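Local coordinates for protein acetyl-CoA C-acetyltransferase (Syntrophomonas wolfei subsp. wolfei, PDB 7N7Z) that probably catalyses the thiolase reaction that condenses two acetyl-CoA molecules into acetoacetyl-CoA, or its reverse, at residues V314-V319 and T347-S352. Residues are numbered along the deposited sequence; the frame is centred on the assembly and turned at random.
Sequences VDYWEV and TNHNGS
The amide of Asn348 pairs with the backbone of Val319 through both its oxygen and its nitrogen: its OD1 accepts the N-H of Val319 at 3.0 Å, while its ND2 donates to Val319 O at 2.7 Å, in the carbonyl plane and on a lone pair. CG of Asn348 lies anti to its own carbonyl carbon, which swings the amide back although the side chain sets off away from the strand. Two residues earlier, at Trp317, the backbones meet directly, Asn348 N bonding to Trp317 O at 3.0 Å and Thr347 bridging to Trp317. Strand 316-319 is the outermost of its sheet within the chain, next to strand 382-387, so residues 347-352 line its other edge in the C-terminal half of the thiolase fold; the side chains of Val319 and Ser352 lie about 8 Å from those of the predicted proton acceptors Cys388 and His358, respectively. The densest packing surrounds Tyr316. With CG anti to the backbone N (chi1 178°), the phenol comes up to the loop, where OH receives the N-H of His349 nearly straight (167°), at the ring edge and in plane, and donates to the anti lone pair of Glu318 OE2 at 2.5 Å. A phenylalanine here would probably leave both His349 N and Glu318 OE2 without this shared partner. Over one face of the imidazole, Tyr316 CE1 sits 3.3 Å from His349 ND1, the rings inclined at 42°. Thr347 is buried against Trp317, touches Val319 only lightly, and bonds through its hydroxyl to Asp343 O. The looser, solvent-facing side is at the partly exposed Asn348 and His349, the latter's nitrogens held by Ser345 and Glu374.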
ATOM      1  N   VAL B 314     -15.737 -15.542 -46.766  1.00 48.37           N
ATOM      2  CA  VAL B 314     -16.285 -15.401 -45.424  1.00 48.31           C
ATOM      3  C   VAL B 314     -17.570 -14.586 -45.484  1.00 46.99           C
ATOM      4  O   VAL B 314     -17.605 -13.493 -46.062  1.00 47.05           O
ATOM      5  CB  VAL B 314     -15.255 -14.751 -44.489  1.00 46.30           C
ATOM      6  CG1 VAL B 314     -15.727 -14.817 -43.044  1.00 43.10           C
ATOM      7  CG2 VAL B 314     -13.901 -15.429 -44.649  1.00 47.13           C
ATOM      8  N   ASP B 315     -18.635 -15.118 -44.879  1.00 45.03           N
ATOM      9  CA  ASP B 315     -19.930 -14.450 -44.931  1.00 43.20           C
ATOM     10  C   ASP B 315     -20.015 -13.280 -43.959  1.00 44.22           C
ATOM     11  O   ASP B 315     -20.754 -12.323 -44.215  1.00 40.35           O
ATOM     12  CB  ASP B 315     -21.052 -15.447 -44.633  1.00 42.75           C
ATOM     13  CG  ASP B 315     -21.191 -16.513 -45.707  1.00 45.19           C
ATOM     14  OD1 ASP B 315     -20.854 -16.235 -46.878  1.00 43.12           O
ATOM     15  OD2 ASP B 315     -21.644 -17.632 -45.379  1.00 45.55           O
ATOM     16  N   TYR B 316     -19.282 -13.331 -42.848  1.00 41.05           N
ATOM     17  CA  TYR B 316     -19.321 -12.249 -41.875  1.00 41.34           C
ATOM     18  C   TYR B 316     -18.032 -12.263 -41.065  1.00 41.53           C
ATOM     19  O   TYR B 316     -17.491 -13.332 -40.769  1.00 40.80           O
ATOM     20  CB  TYR B 316     -20.535 -12.376 -40.947  1.00 39.27           C
ATOM     21  CG  TYR B 316     -20.601 -11.302 -39.887  1.00 38.57           C
ATOM     22  CD1 TYR B 316     -20.876  -9.984 -40.223  1.00 40.38           C
ATOM     23  CD2 TYR B 316     -20.386 -11.605 -38.550  1.00 39.19           C
ATOM     24  CE1 TYR B 316     -20.934  -8.997 -39.258  1.00 40.61           C
ATOM     25  CE2 TYR B 316     -20.444 -10.625 -37.577  1.00 41.87           C
ATOM     26  CZ  TYR B 316     -20.718  -9.323 -37.937  1.00 39.16           C
ATOM     27  OH  TYR B 316     -20.778  -8.342 -36.973  1.00 38.99           O
ATOM     28  N   TRP B 317     -17.553 -11.071 -40.714  1.00 40.29           N
ATOM     29  CA  TRP B 317     -16.315 -10.895 -39.972  1.00 43.03           C
ATOM     30  C   TRP B 317     -16.581 -10.129 -38.684  1.00 42.72           C
ATOM     31  O   TRP B 317     -17.375  -9.183 -38.665  1.00 41.46           O
ATOM     32  CB  TRP B 317     -15.277 -10.125 -40.797  1.00 43.06           C
ATOM     33  CG  TRP B 317     -14.525 -10.953 -41.788  1.00 45.60           C
ATOM     34  CD1 TRP B 317     -14.781 -11.062 -43.124  1.00 44.78           C
ATOM     35  CD2 TRP B 317     -13.378 -11.774 -41.531  1.00 44.44           C
ATOM     36  NE1 TRP B 317     -13.869 -11.903 -43.713  1.00 46.37           N
ATOM     37  CE2 TRP B 317     -12.999 -12.355 -42.756  1.00 46.61           C
ATOM     38  CE3 TRP B 317     -12.640 -12.076 -40.383  1.00 42.96           C
ATOM     39  CZ2 TRP B 317     -11.912 -13.221 -42.867  1.00 44.68           C
ATOM     40  CZ3 TRP B 317     -11.563 -12.937 -40.495  1.00 45.30           C
ATOM     41  CH2 TRP B 317     -11.210 -13.500 -41.728  1.00 45.43           C
ATOM     42  N   GLU B 318     -15.908 -10.537 -37.611  1.00 42.08           N
ATOM     43  CA  GLU B 318     -15.859  -9.778 -36.363  1.00 40.10           C
ATOM     44  C   GLU B 318     -14.402  -9.379 -36.143  1.00 41.31           C
ATOM     45  O   GLU B 318     -13.606 -10.172 -35.630  1.00 40.85           O
ATOM     46  CB  GLU B 318     -16.394 -10.586 -35.186  1.00 39.14           C
ATOM     47  CG  GLU B 318     -17.900 -10.513 -35.006  1.00 39.56           C
ATOM     48  CD  GLU B 318     -18.355  -9.204 -34.387  1.00 47.55           C
ATOM     49  OE1 GLU B 318     -17.947  -8.908 -33.242  1.00 41.55           O
ATOM     50  OE2 GLU B 318     -19.129  -8.474 -35.044  1.00 41.32           O
ATOM     51  N   VAL B 319     -14.055  -8.159 -36.541  1.00 41.45           N
ATOM     52  CA  VAL B 319     -12.713  -7.618 -36.363  1.00 38.02           C
ATOM     53  C   VAL B 319     -12.785  -6.587 -35.247  1.00 40.96           C
ATOM     54  O   VAL B 319     -13.384  -5.517 -35.415  1.00 42.29           O
ATOM     55  CB  VAL B 319     -12.167  -7.002 -37.658  1.00 37.11           C
ATOM     56  CG1 VAL B 319     -10.783  -6.418 -37.422  1.00 39.13           C
ATOM     57  CG2 VAL B 319     -12.127  -8.046 -38.763  1.00 39.74           C
ATOM     58  N   THR B 347     -18.825  -6.890 -42.039  1.00 44.70           N
ATOM     59  CA  THR B 347     -17.880  -6.807 -40.932  1.00 43.54           C
ATOM     60  C   THR B 347     -18.433  -5.872 -39.868  1.00 41.63           C
ATOM     61  O   THR B 347     -18.878  -4.766 -40.189  1.00 40.47           O
ATOM     62  CB  THR B 347     -16.510  -6.305 -41.411  1.00 43.92           C
ATOM     63  OG1 THR B 347     -15.977  -7.212 -42.384  1.00 44.12           O
ATOM     64  CG2 THR B 347     -15.536  -6.186 -40.241  1.00 43.12           C
ATOM     65  N   ASN B 348     -18.392  -6.313 -38.613  1.00 41.02           N
ATOM     66  CA  ASN B 348     -18.814  -5.500 -37.478  1.00 42.11           C
ATOM     67  C   ASN B 348     -20.134  -4.782 -37.771  1.00 41.69           C
ATOM     68  O   ASN B 348     -20.174  -3.566 -37.922  1.00 40.70           O
ATOM     69  CB  ASN B 348     -17.729  -4.475 -37.131  1.00 41.37           C
ATOM     70  CG  ASN B 348     -16.410  -5.125 -36.772  1.00 41.99           C
ATOM     71  OD1 ASN B 348     -16.377  -6.254 -36.283  1.00 42.34           O
ATOM     72  ND2 ASN B 348     -15.314  -4.419 -37.016  1.00 41.60           N
ATOM     73  N   HIS B 349     -21.219  -5.563 -37.846  1.00 39.60           N
ATOM     74  CA  HIS B 349     -22.516  -4.982 -38.184  1.00 41.79           C
ATOM     75  C   HIS B 349     -23.111  -4.202 -37.020  1.00 41.02           C
ATOM     76  O   HIS B 349     -23.842  -3.229 -37.234  1.00 41.08           O
ATOM     77  CB  HIS B 349     -23.490  -6.081 -38.607  1.00 41.58           C
ATOM     78  CG  HIS B 349     -23.297  -6.561 -40.012  1.00 42.80           C
ATOM     79  ND1 HIS B 349     -23.769  -7.779 -40.450  1.00 41.01           N
ATOM     80  CD2 HIS B 349     -22.691  -5.986 -41.077  1.00 43.85           C
ATOM     81  CE1 HIS B 349     -23.459  -7.936 -41.724  1.00 43.11           C
ATOM     82  NE2 HIS B 349     -22.805  -6.862 -42.129  1.00 43.59           N
ATOM     83  N   ASN B 350     -22.815  -4.611 -35.791  1.00 37.27           N
ATOM     84  CA  ASN B 350     -23.496  -4.118 -34.602  1.00 41.32           C
ATOM     85  C   ASN B 350     -22.522  -3.457 -33.636  1.00 39.28           C
ATOM     86  O   ASN B 350     -22.670  -3.546 -32.416  1.00 37.64           O
ATOM     87  CB  ASN B 350     -24.244  -5.258 -33.916  1.00 42.30           C
ATOM     88  CG  ASN B 350     -25.206  -5.968 -34.851  1.00 42.07           C
ATOM     89  OD1 ASN B 350     -25.997  -5.331 -35.548  1.00 40.07           O
ATOM     90  ND2 ASN B 350     -25.138  -7.295 -34.876  1.00 40.43           N
ATOM     91  N   GLY B 351     -21.523  -2.771 -34.173  1.00 38.95           N
ATOM     92  CA  GLY B 351     -20.508  -2.144 -33.358  1.00 40.33           C
ATOM     93  C   GLY B 351     -19.469  -3.138 -32.873  1.00 40.64           C
ATOM     94  O   GLY B 351     -19.669  -4.351 -32.874  1.00 39.46           O
ATOM     95  N   SER B 352     -18.325  -2.598 -32.454  1.00 41.20           N
ATOM     96  CA  SER B 352     -17.233  -3.425 -31.957  1.00 38.78           C
ATOM     97  C   SER B 352     -16.595  -2.779 -30.734  1.00 38.77           C
ATOM     98  O   SER B 352     -17.287  -2.144 -29.932  1.00 38.62           O
ATOM     99  CB  SER B 352     -16.199  -3.657 -33.062  1.00 40.89           C
ATOM    100  OG  SER B 352     -15.361  -4.756 -32.746  1.00 43.36           O
TER